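Local atomic coordinates of TIR-like domain-containing protein (Prevotella corporis, PDB entry 7EBD), a protein that belongs to the prokaryotic STING family and, as an assembly of two chains, holds the ligand C2E through residues of both subunits. Residues A[7-18]-A[99-107]; A[47-55]-A[127-138]. One frame throughout, in Å; residues are numbered along the deposited sequence.

Contact 1. Residues A[7-18]-A[99-107]; sequences STVIAISYFEGF and DMPTILSGI. With C2E (9,9'-[(2R,3R,3aS,5S,7aR,9R,10R,10aS,12S,14aR)-3,5,10,12-tetrahydroxy-5,12-dioxidooctahydro-2H,7H-difuro[3,2-d:3',2'-j][1,3,7,9,2,8]tetraoxadiphosphacyclododecine-2,9-diyl]bis(2-amino-1,9-dihydro-6H-purin-6-one)), chain E.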
loop_
_atom_site.group_PDB
_atom_site.type_symbol
_atom_site.label_atom_id
_atom_site.label_comp_id
_atom_site.label_asym_id
_atom_site.label_seq_id
_atom_site.Cartn_x
_atom_site.Cartn_y
_atom_site.Cartn_z
ATOM N N SER A 7 0.039 -11.153 8.554
ATOM C CA SER A 7 0.931 -11.260 7.405
ATOM C C SER A 7 0.199 -11.793 6.182
ATOM O O SER A 7 0.526 -11.420 5.051
ATOM C CB SER A 7 2.126 -12.152 7.744
ATOM O OG SER A 7 1.701 -13.448 8.126
ATOM N N THR A 8 -0.797 -12.657 6.387
ATOM C CA THR A 8 -1.598 -13.151 5.272
ATOM C C THR A 8 -2.339 -12.010 4.581
ATOM O O THR A 8 -2.302 -11.881 3.350
ATOM C CB THR A 8 -2.581 -14.209 5.775
ATOM O OG1 THR A 8 -1.856 -15.349 6.252
ATOM C CG2 THR A 8 -3.527 -14.635 4.669
ATOM N N VAL A 9 -3.019 -11.169 5.364
ATOM C CA VAL A 9 -3.750 -10.041 4.795
ATOM C C VAL A 9 -2.788 -9.052 4.150
ATOM O O VAL A 9 -3.089 -8.459 3.106
ATOM C CB VAL A 9 -4.614 -9.365 5.876
ATOM C CG1 VAL A 9 -5.352 -8.170 5.300
ATOM C CG2 VAL A 9 -5.592 -10.365 6.461
ATOM N N ILE A 10 -1.617 -8.853 4.763
ATOM C CA ILE A 10 -0.614 -7.967 4.181
ATOM C C ILE A 10 -0.167 -8.490 2.822
ATOM O O ILE A 10 -0.040 -7.726 1.856
ATOM C CB ILE A 10 0.575 -7.803 5.148
ATOM C CG1 ILE A 10 0.169 -6.961 6.359
ATOM C CG2 ILE A 10 1.764 -7.177 4.439
ATOM C CD1 ILE A 10 -0.197 -5.538 6.018
ATOM N N ALA A 11 0.073 -9.798 2.724
ATOM C CA ALA A 11 0.470 -10.388 1.451
ATOM C C ALA A 11 -0.631 -10.244 0.411
ATOM O O ALA A 11 -0.354 -9.945 -0.757
ATOM C CB ALA A 11 0.837 -11.857 1.648
ATOM N N ILE A 12 -1.888 -10.442 0.814
ATOM C CA ILE A 12 -2.992 -10.315 -0.134
ATOM C C ILE A 12 -3.105 -8.880 -0.637
ATOM O O ILE A 12 -3.290 -8.641 -1.837
ATOM C CB ILE A 12 -4.311 -10.794 0.500
ATOM C CG1 ILE A 12 -4.213 -12.264 0.903
ATOM C CG2 ILE A 12 -5.457 -10.607 -0.473
ATOM C CD1 ILE A 12 -5.448 -12.780 1.608
ATOM N N SER A 13 -3.002 -7.903 0.270
ATOM C CA SER A 13 -3.078 -6.504 -0.141
ATOM C C SER A 13 -1.913 -6.131 -1.048
ATOM O O SER A 13 -2.095 -5.420 -2.044
ATOM C CB SER A 13 -3.109 -5.593 1.087
ATOM O OG SER A 13 -4.346 -5.690 1.767
ATOM N N TYR A 14 -0.711 -6.616 -0.728
ATOM C CA TYR A 14 0.454 -6.330 -1.558
ATOM C C TYR A 14 0.309 -6.942 -2.945
ATOM O O TYR A 14 0.676 -6.319 -3.948
ATOM C CB TYR A 14 1.713 -6.847 -0.858
ATOM C CG TYR A 14 3.003 -6.624 -1.612
ATOM C CD1 TYR A 14 3.446 -5.342 -1.907
ATOM C CD2 TYR A 14 3.794 -7.697 -2.004
ATOM C CE1 TYR A 14 4.631 -5.133 -2.588
ATOM C CE2 TYR A 14 4.983 -7.499 -2.683
ATOM C CZ TYR A 14 5.395 -6.214 -2.975
ATOM O OH TYR A 14 6.575 -6.011 -3.652
ATOM N N PHE A 15 -0.246 -8.152 -3.025
ATOM C CA PHE A 15 -0.433 -8.798 -4.319
ATOM C C PHE A 15 -1.503 -8.090 -5.142
ATOM O O PHE A 15 -1.314 -7.851 -6.341
ATOM C CB PHE A 15 -0.793 -10.270 -4.113
ATOM C CG PHE A 15 -1.099 -11.009 -5.387
ATOM C CD1 PHE A 15 -0.079 -11.547 -6.156
ATOM C CD2 PHE A 15 -2.409 -11.173 -5.812
ATOM C CE1 PHE A 15 -0.361 -12.227 -7.326
ATOM C CE2 PHE A 15 -2.696 -11.851 -6.982
ATOM C CZ PHE A 15 -1.671 -12.379 -7.740
ATOM N N GLU A 16 -2.626 -7.734 -4.513
ATOM C CA GLU A 16 -3.724 -7.108 -5.244
ATOM C C GLU A 16 -3.374 -5.692 -5.682
ATOM O O GLU A 16 -3.795 -5.249 -6.757
ATOM C CB GLU A 16 -4.990 -7.104 -4.387
ATOM C CG GLU A 16 -5.605 -8.478 -4.157
ATOM C CD GLU A 16 -6.001 -9.167 -5.451
ATOM O OE1 GLU A 16 -5.669 -10.359 -5.621
ATOM O OE2 GLU A 16 -6.635 -8.513 -6.305
ATOM N N GLY A 17 -2.619 -4.962 -4.864
ATOM C CA GLY A 17 -2.328 -3.574 -5.144
ATOM C C GLY A 17 -1.038 -3.289 -5.876
ATOM O O GLY A 17 -0.765 -2.124 -6.179
ATOM N N PHE A 18 -0.225 -4.301 -6.180
ATOM C CA PHE A 18 1.049 -4.036 -6.837
ATOM C C PHE A 18 1.529 -5.191 -7.707
ATOM O O PHE A 18 1.708 -5.024 -8.919
ATOM C CB PHE A 18 2.121 -3.698 -5.797
ATOM C CG PHE A 18 3.503 -3.594 -6.371
ATOM C CD1 PHE A 18 3.866 -2.502 -7.145
ATOM C CD2 PHE A 18 4.440 -4.590 -6.143
ATOM C CE1 PHE A 18 5.138 -2.406 -7.680
ATOM C CE2 PHE A 18 5.712 -4.499 -6.675
ATOM C CZ PHE A 18 6.063 -3.405 -7.445
ATOM N N ASP A 99 11.475 -4.572 -6.111
ATOM C CA ASP A 99 10.647 -3.902 -5.115
ATOM C C ASP A 99 10.816 -4.557 -3.756
ATOM O O ASP A 99 10.801 -5.787 -3.644
ATOM C CB ASP A 99 9.168 -3.911 -5.513
ATOM C CG ASP A 99 8.318 -3.059 -4.585
ATOM O OD1 ASP A 99 8.427 -1.819 -4.656
ATOM O OD2 ASP A 99 7.552 -3.628 -3.778
HETATM N N MSE A 100 10.980 -3.725 -2.733
HETATM C CA MSE A 100 10.907 -4.162 -1.347
HETATM C C MSE A 100 9.575 -3.690 -0.775
HETATM O O MSE A 100 9.301 -2.489 -0.754
HETATM C CB MSE A 100 12.082 -3.613 -0.534
HETATM C CG MSE A 100 12.063 -4.019 0.930
HETATM SE SE MSE A 100 13.559 -3.282 1.945
HETATM C CE MSE A 100 15.034 -4.128 0.988
ATOM N N PRO A 101 8.741 -4.633 -0.327
ATOM C CA PRO A 101 7.370 -4.280 0.072
ATOM C C PRO A 101 7.316 -3.366 1.286
ATOM O O PRO A 101 7.508 -3.816 2.421
ATOM C CB PRO A 101 6.725 -5.642 0.367
ATOM C CG PRO A 101 7.627 -6.660 -0.278
ATOM C CD PRO A 101 8.998 -6.076 -0.200
ATOM N N THR A 102 7.047 -2.078 1.057
ATOM C CA THR A 102 6.922 -1.133 2.161
ATOM C C THR A 102 5.717 -1.433 3.047
ATOM O O THR A 102 5.701 -1.021 4.214
ATOM C CB THR A 102 6.832 0.293 1.617
ATOM O OG1 THR A 102 5.810 0.360 0.616
ATOM C CG2 THR A 102 8.154 0.706 0.996
ATOM N N ILE A 103 4.722 -2.155 2.521
ATOM C CA ILE A 103 3.543 -2.528 3.296
ATOM C C ILE A 103 3.912 -3.325 4.540
ATOM O O ILE A 103 3.138 -3.368 5.501
ATOM C CB ILE A 103 2.558 -3.316 2.404
ATOM C CG1 ILE A 103 1.186 -3.424 3.072
ATOM C CG2 ILE A 103 3.121 -4.694 2.072
ATOM C CD1 ILE A 103 0.163 -4.178 2.248
ATOM N N LEU A 104 5.086 -3.961 4.548
ATOM C CA LEU A 104 5.519 -4.727 5.708
ATOM C C LEU A 104 5.776 -3.846 6.923
ATOM O O LEU A 104 5.873 -4.373 8.036
ATOM C CB LEU A 104 6.782 -5.524 5.372
ATOM C CG LEU A 104 6.664 -6.627 4.319
ATOM C CD1 LEU A 104 8.045 -7.100 3.897
ATOM C CD2 LEU A 104 5.836 -7.790 4.850
ATOM N N SER A 105 5.888 -2.527 6.730
ATOM C CA SER A 105 6.176 -1.613 7.832
ATOM C C SER A 105 5.269 -1.883 9.027
ATOM O O SER A 105 5.743 -2.141 10.141
ATOM C CB SER A 105 6.025 -0.167 7.356
ATOM O OG SER A 105 4.685 0.101 6.978
ATOM N N GLY A 106 3.955 -1.846 8.799
ATOM C CA GLY A 106 3.011 -2.103 9.875
ATOM C C GLY A 106 3.315 -3.381 10.627
ATOM O O GLY A 106 3.328 -3.401 11.862
ATOM N N ILE A 107 3.594 -4.459 9.884
ATOM C CA ILE A 107 3.949 -5.736 10.503
ATOM C C ILE A 107 4.986 -5.516 11.593
ATOM O O ILE A 107 4.781 -5.889 12.757
ATOM C CB ILE A 107 4.453 -6.729 9.440
ATOM C CG1 ILE A 107 3.297 -7.224 8.570
ATOM C CG2 ILE A 107 5.152 -7.905 10.101
ATOM C CD1 ILE A 107 2.355 -8.172 9.288
HETATM P P1 C2E E . -2.318 -0.395 -1.543
HETATM O O2P C2E E . -2.834 0.444 -2.687
HETATM O O1P C2E E . -3.210 -1.607 -1.518
HETATM O "O5'" C2E E . -0.821 -1.016 -1.788
HETATM C "C5'" C2E E . -0.421 -2.074 -0.975
HETATM C "C4'" C2E E . 1.127 -2.213 -1.052
HETATM O "O4'" C2E E . 1.482 -2.504 -2.273
HETATM C "C3'" C2E E . 1.809 -0.864 -0.738
HETATM O "O3'" C2E E . 2.051 -0.777 0.586
HETATM C "C2'" C2E E . 3.118 -0.965 -1.541
HETATM O "O2'" C2E E . 4.134 -1.759 -0.785
HETATM C "C1'" C2E E . 2.793 -1.619 -2.628
HETATM N N9 C2E E . 2.505 -0.702 -3.696
HETATM C C8 C2E E . 1.269 -0.270 -3.987
HETATM N N7 C2E E . 1.442 0.565 -5.035
HETATM C C5 C2E E . 2.744 0.614 -5.344
HETATM C C6 C2E E . 3.523 1.376 -6.424
HETATM O O6 C2E E . 2.957 2.087 -7.182
HETATM N N1 C2E E . 4.941 1.230 -6.517
HETATM C C2 C2E E . 5.642 0.371 -5.600
HETATM N N2 C2E E . 7.082 0.221 -5.692
HETATM N N3 C2E E . 4.901 -0.355 -4.572
HETATM C C4 C2E E . 3.425 -0.198 -4.487
HETATM P P11 C2E E . 2.361 0.779 1.089
HETATM O O21 C2E E . 3.592 1.434 0.507
HETATM O O11 C2E E . 2.630 0.680 2.572
HETATM O O5A C2E E . 0.945 1.608 0.919
HETATM C C5A C2E E . 0.008 1.212 1.883
HETATM C C4A C2E E . -1.290 1.868 1.614
HETATM O O4A C2E E . -1.181 3.164 1.730
HETATM C C3A C2E E . -1.779 1.589 0.031
HETATM O O3A C2E E . -2.526 0.290 -0.050
HETATM C C2A C2E E . -2.520 2.520 -0.250
HETATM O O2A C2E E . -3.913 2.282 0.268
HETATM C C1A C2E E . -1.871 3.775 0.534
HETATM N N91 C2E E . -1.008 4.389 -0.235
HETATM C C81 C2E E . 0.330 4.265 -0.323
HETATM N N71 C2E E . 0.744 5.125 -1.273
HETATM C C51 C2E E . -0.325 5.758 -1.747
HETATM C C61 C2E E . -0.469 6.833 -2.823
HETATM O O61 C2E E . 0.488 7.233 -3.388
HETATM N N11 C2E E . -1.760 7.353 -3.147
HETATM C C21 C2E E . -2.924 6.861 -2.457
HETATM N N21 C2E E . -4.237 7.387 -2.786
HETATM N N31 C2E E . -2.782 5.834 -1.431
HETATM C C41 C2E E . -1.431 5.300 -1.098
#
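Ile103 is the main bump here: its side chain pushes into the hollow on helix 6-28 walled by Ile10, Ser13 and Tyr14. Its CG1 stands anti to the backbone N (chi1 -166°) and the chain runs on extended, which carries CD1 to 3.7 Å from Ser13 CB and against the carbonyl oxygen of Ile10. The CG2 branch turns the other way, resting 3.7 Å from Ile10 CG2 and touching Tyr14 CB. A beta-branched residue suits the place because its two arms fill two dents at once. One turn back along the helix, Ile10 CG1 slides past Ile107 CG1 at 3.8 Å, and Ile107 CD1 closes the end over the backbone of Ser7.

Tyr14 meets Pro101 with a ring face and Asp99 with its hydroxyl edge. Pro101 CB lies over that face, 3.7 Å from the centroid of the Tyr14 ring, in a CH-pi contact that a compact, rigid pyrrolidine makes well. Tyr14 OH donates to the anti lone pair of Asp99 OD2, the one turned away from OD1, at 2.6 Å, with ring and carboxylate planes only 18° apart. Asp99 OD1 accepts from N2 of C2E at 2.7 Å, so Tyr14 probably helps to set the angle at which Asp99 meets the ligand. Phe18 lays one face of its ring over the base near N3, and its CE2 touches Asp99 OD2 obliquely. Thr102 OG1 bonds to the ligand's O2' at 3.0 Å.

The contact thus forms one wall of the C2E pocket, which Arg80 and residues of the second subunit help to complete. Ser13 OG bonds to Ile103 O of that subunit. On the protein side, Phe137 of helix 124-146 packs on Ile10 and Leu104, while Asp99, ending strand 94-99, touches Tyr65 of helix 57-67.

Contact 2. Residues A[47-55]-A[127-138]; sequences IKMPETLDT and QLAEDNEMNNFK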
loop_
_atom_site.group_PDB
_atom_site.type_symbol
_atom_site.label_atom_id
_atom_site.label_comp_id
_atom_site.label_asym_id
_atom_site.label_seq_id
_atom_site.Cartn_x
_atom_site.Cartn_y
_atom_site.Cartn_z
ATOM N N ILE A 47 10.952 -9.494 -5.914
ATOM C CA ILE A 47 10.504 -9.026 -4.610
ATOM C C ILE A 47 11.647 -9.228 -3.625
ATOM O O ILE A 47 12.101 -10.358 -3.412
ATOM C CB ILE A 47 9.244 -9.774 -4.151
ATOM C CG1 ILE A 47 8.203 -9.819 -5.274
ATOM C CG2 ILE A 47 8.662 -9.121 -2.905
ATOM C CD1 ILE A 47 7.740 -8.460 -5.747
ATOM N N LYS A 48 12.110 -8.141 -3.021
ATOM C CA LYS A 48 13.234 -8.173 -2.095
ATOM C C LYS A 48 12.710 -8.024 -0.674
ATOM O O LYS A 48 12.078 -7.015 -0.345
ATOM C CB LYS A 48 14.240 -7.069 -2.419
ATOM C CG LYS A 48 15.367 -6.943 -1.408
ATOM C CD LYS A 48 16.274 -8.161 -1.432
ATOM C CE LYS A 48 17.404 -8.025 -0.424
ATOM N NZ LYS A 48 18.308 -9.208 -0.448
HETATM N N MSE A 49 12.974 -9.025 0.158
HETATM C CA MSE A 49 12.604 -8.966 1.567
HETATM C C MSE A 49 13.681 -8.239 2.359
HETATM O O MSE A 49 14.862 -8.332 2.029
HETATM C CB MSE A 49 12.398 -10.373 2.135
HETATM C CG MSE A 49 11.358 -11.194 1.399
HETATM SE SE MSE A 49 9.588 -10.398 1.519
HETATM C CE MSE A 49 9.246 -10.689 3.410
ATOM N N PRO A 50 13.279 -7.494 3.386
ATOM C CA PRO A 50 14.272 -6.882 4.275
ATOM C C PRO A 50 15.050 -7.953 5.022
ATOM O O PRO A 50 14.516 -9.009 5.369
ATOM C CB PRO A 50 13.427 -6.032 5.231
ATOM C CG PRO A 50 12.093 -5.897 4.573
ATOM C CD PRO A 50 11.902 -7.138 3.764
ATOM N N GLU A 51 16.335 -7.674 5.254
ATOM C CA GLU A 51 17.173 -8.605 6.005
ATOM C C GLU A 51 16.559 -8.907 7.367
ATOM O O GLU A 51 16.451 -10.070 7.773
ATOM C CB GLU A 51 18.579 -8.027 6.163
ATOM C CG GLU A 51 19.416 -8.075 4.898
ATOM C CD GLU A 51 20.786 -7.462 5.090
ATOM O OE1 GLU A 51 21.219 -7.322 6.254
ATOM O OE2 GLU A 51 21.430 -7.114 4.078
ATOM N N THR A 52 16.146 -7.866 8.081
ATOM C CA THR A 52 15.322 -8.001 9.271
ATOM C C THR A 52 14.288 -6.887 9.251
ATOM O O THR A 52 14.481 -5.849 8.612
ATOM C CB THR A 52 16.150 -7.944 10.563
ATOM O OG1 THR A 52 15.281 -8.083 11.694
ATOM C CG2 THR A 52 16.899 -6.620 10.665
ATOM N N LEU A 53 13.174 -7.113 9.942
ATOM C CA LEU A 53 12.121 -6.102 10.002
ATOM C C LEU A 53 12.582 -5.012 10.957
ATOM O O LEU A 53 12.315 -5.043 12.159
ATOM C CB LEU A 53 10.795 -6.717 10.427
ATOM C CG LEU A 53 10.167 -7.610 9.358
ATOM C CD1 LEU A 53 8.802 -8.121 9.792
ATOM C CD2 LEU A 53 10.071 -6.845 8.043
ATOM N N ASP A 54 13.291 -4.034 10.400
ATOM C CA ASP A 54 13.882 -2.954 11.167
ATOM C C ASP A 54 12.888 -1.803 11.308
ATOM O O ASP A 54 11.743 -1.873 10.852
ATOM C CB ASP A 54 15.188 -2.499 10.520
ATOM C CG ASP A 54 15.071 -2.340 9.019
ATOM O OD1 ASP A 54 14.352 -1.422 8.573
ATOM O OD2 ASP A 54 15.697 -3.134 8.286
ATOM N N THR A 55 13.338 -0.726 11.954
ATOM C CA THR A 55 12.442 0.382 12.276
ATOM C C THR A 55 11.882 1.045 11.023
ATOM O O THR A 55 10.723 1.477 11.010
ATOM C CB THR A 55 13.174 1.411 13.138
ATOM O OG1 THR A 55 14.336 1.880 12.443
ATOM C CG2 THR A 55 13.599 0.787 14.459
ATOM N N GLN A 127 12.356 -12.256 17.614
ATOM C CA GLN A 127 12.975 -12.690 16.366
ATOM C C GLN A 127 12.234 -13.872 15.756
ATOM O O GLN A 127 12.041 -13.929 14.537
ATOM C CB GLN A 127 14.442 -13.052 16.608
ATOM C CG GLN A 127 15.197 -13.509 15.360
ATOM C CD GLN A 127 15.382 -12.414 14.319
ATOM O OE1 GLN A 127 15.120 -11.239 14.576
ATOM N NE2 GLN A 127 15.817 -12.806 13.124
ATOM N N LEU A 128 11.807 -14.827 16.586
ATOM C CA LEU A 128 11.063 -15.970 16.066
ATOM C C LEU A 128 9.719 -15.547 15.490
ATOM O O LEU A 128 9.333 -15.993 14.404
ATOM C CB LEU A 128 10.871 -17.032 17.146
ATOM C CG LEU A 128 10.172 -18.264 16.569
ATOM C CD1 LEU A 128 11.165 -19.132 15.818
ATOM C CD2 LEU A 128 9.460 -19.065 17.651
ATOM N N ALA A 129 8.978 -14.706 16.214
ATOM C CA ALA A 129 7.690 -14.247 15.700
ATOM C C ALA A 129 7.868 -13.440 14.421
ATOM O O ALA A 129 7.057 -13.542 13.489
ATOM C CB ALA A 129 6.965 -13.421 16.757
ATOM N N GLU A 130 8.947 -12.661 14.343
ATOM C CA GLU A 130 9.217 -11.873 13.150
ATOM C C GLU A 130 9.524 -12.777 11.965
ATOM O O GLU A 130 9.002 -12.570 10.862
ATOM C CB GLU A 130 10.381 -10.925 13.430
ATOM C CG GLU A 130 10.421 -9.676 12.581
ATOM C CD GLU A 130 11.427 -8.668 13.106
ATOM O OE1 GLU A 130 11.122 -7.992 14.110
ATOM O OE2 GLU A 130 12.523 -8.553 12.518
ATOM N N ASP A 131 10.361 -13.794 12.182
ATOM C CA ASP A 131 10.683 -14.738 11.120
ATOM C C ASP A 131 9.454 -15.524 10.684
ATOM O O ASP A 131 9.285 -15.813 9.495
ATOM C CB ASP A 131 11.786 -15.689 11.583
ATOM C CG ASP A 131 13.137 -15.011 11.680
ATOM O OD1 ASP A 131 13.242 -13.832 11.276
ATOM O OD2 ASP A 131 14.095 -15.655 12.157
ATOM N N ASN A 132 8.583 -15.881 11.631
ATOM C CA ASN A 132 7.357 -16.590 11.276
ATOM C C ASN A 132 6.444 -15.716 10.426
ATOM O O ASN A 132 5.885 -16.181 9.425
ATOM C CB ASN A 132 6.631 -17.057 12.537
ATOM C CG ASN A 132 7.392 -18.138 13.280
ATOM O OD1 ASN A 132 8.254 -18.809 12.711
ATOM N ND2 ASN A 132 7.076 -18.313 14.558
ATOM N N GLU A 133 6.280 -14.446 10.808
ATOM C CA GLU A 133 5.475 -13.534 10.000
ATOM C C GLU A 133 6.073 -13.358 8.609
ATOM O O GLU A 133 5.343 -13.341 7.611
ATOM C CB GLU A 133 5.330 -12.185 10.704
ATOM C CG GLU A 133 4.325 -12.191 11.845
ATOM C CD GLU A 133 2.894 -12.344 11.363
ATOM O OE1 GLU A 133 2.256 -11.316 11.054
ATOM O OE2 GLU A 133 2.405 -13.492 11.291
HETATM N N MSE A 134 7.395 -13.236 8.524
HETATM C CA MSE A 134 8.081 -13.126 7.239
HETATM C C MSE A 134 7.839 -14.343 6.352
HETATM O O MSE A 134 7.510 -14.213 5.167
HETATM C CB MSE A 134 9.585 -12.945 7.453
HETATM C CG MSE A 134 9.965 -11.620 8.074
HETATM SE SE MSE A 134 9.636 -10.133 6.872
HETATM C CE MSE A 134 11.452 -9.868 6.221
ATOM N N ASN A 135 8.009 -15.531 6.938
ATOM C CA ASN A 135 7.847 -16.763 6.177
ATOM C C ASN A 135 6.407 -16.945 5.722
ATOM O O ASN A 135 6.162 -17.380 4.592
ATOM C CB ASN A 135 8.301 -17.961 7.008
ATOM C CG ASN A 135 9.784 -17.927 7.315
ATOM O OD1 ASN A 135 10.575 -17.376 6.549
ATOM N ND2 ASN A 135 10.170 -18.521 8.439
ATOM N N ASN A 136 5.441 -16.599 6.577
ATOM C CA ASN A 136 4.044 -16.700 6.170
ATOM C C ASN A 136 3.713 -15.698 5.071
ATOM O O ASN A 136 2.977 -16.024 4.131
ATOM C CB ASN A 136 3.126 -16.496 7.373
ATOM C CG ASN A 136 1.666 -16.692 7.026
ATOM O OD1 ASN A 136 1.217 -17.815 6.799
ATOM N ND2 ASN A 136 0.915 -15.597 6.976
ATOM N N PHE A 137 4.239 -14.475 5.173
ATOM C CA PHE A 137 4.053 -13.495 4.109
ATOM C C PHE A 137 4.588 -14.030 2.787
ATOM O O PHE A 137 3.906 -13.974 1.757
ATOM C CB PHE A 137 4.739 -12.179 4.488
ATOM C CG PHE A 137 4.739 -11.146 3.391
ATOM C CD1 PHE A 137 3.688 -10.254 3.263
ATOM C CD2 PHE A 137 5.799 -11.054 2.502
ATOM C CE1 PHE A 137 3.689 -9.300 2.262
ATOM C CE2 PHE A 137 5.803 -10.103 1.498
ATOM C CZ PHE A 137 4.746 -9.225 1.379
ATOM N N LYS A 138 5.813 -14.565 2.806
ATOM C CA LYS A 138 6.410 -15.095 1.584
ATOM C C LYS A 138 5.610 -16.275 1.043
ATOM O O LYS A 138 5.422 -16.399 -0.172
ATOM C CB LYS A 138 7.862 -15.498 1.840
ATOM C CG LYS A 138 8.783 -14.318 2.112
ATOM C CD LYS A 138 10.245 -14.733 2.102
ATOM C CE LYS A 138 10.528 -15.794 3.149
ATOM N NZ LYS A 138 11.954 -16.217 3.129
#
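The Phe137 ring meets Met49 at a slant: the selenium of this selenomethionine sits 4.9 Å from the ring centroid, 71° off the normal, and its CE methyl touches the ring at CD2, 3.6 Å away. This is a Met-aromatic contact, made through CD2 and CE2. The second flat group, the carboxylate of Glu130, is gripped through one oxygen. Thr52 OG1 donates to Glu130 OE2 at 2.9 Å, nearly along the C-O axis, and Leu53 N adds a weak, bent bond to that same atom at 3.0 Å. With CG anti to the backbone N (chi1 -155°) and the chain extended beyond it, Glu130 can reach across to a loop that lies a side chain's length away. Leu53 CB is pressed against this carboxylate.

Between the two flat groups lies Met134, also a selenomethionine. Its chain bends, bringing SE to 3.5 Å from both Leu53 CD2 and Met49 CE, so that a flexible residue fills a hollow between two apolar bumps. Its CE end reaches Pro50, 3.7 Å from CD, and touches the proline's carbonyl oxygen. Lys138 crosses Met49 at a slant, its CD 3.8 Å from Met49 CG, and lends its aliphatic part to the apolar patch. Glu130, Met134, Phe137 and Lys138 fall on one side of the helix, and Leu53, centre of an inverse gamma turn, is where the loop's kink brings a side chain onto that stripe.

The loop links strand 42-47 to helix 57-67 and here lies against helix 124-146. Leu53 also packs on Ile107 of helix 104-111, and Pro50 on Ile57 of helix 57-67; Phe137, beyond its contact with Met49, reaches Ile10 and Ala11 of helix 6-28 and Leu104.

Contact 1 is the buried one, with every touching residue enclosed, close to the chain's centre and to C2E; contact 2 is only partly buried, farther out, and touched by no other chain. The centres are about 12 Å apart, and the two are tied together: Ser7 OG meets Asn136 ND2, and Asp99 O meets Lys48 N, both probably hydrogen-bonded. In contact 1 isoleucine packing continues into a polar set serving the ligand, whereas contact 2 joins flexible selenomethionines with one carboxylate hydrogen-bonded to the loop. Helix 124-146 carries one half of contact 2 and also packs on both segments of contact 1.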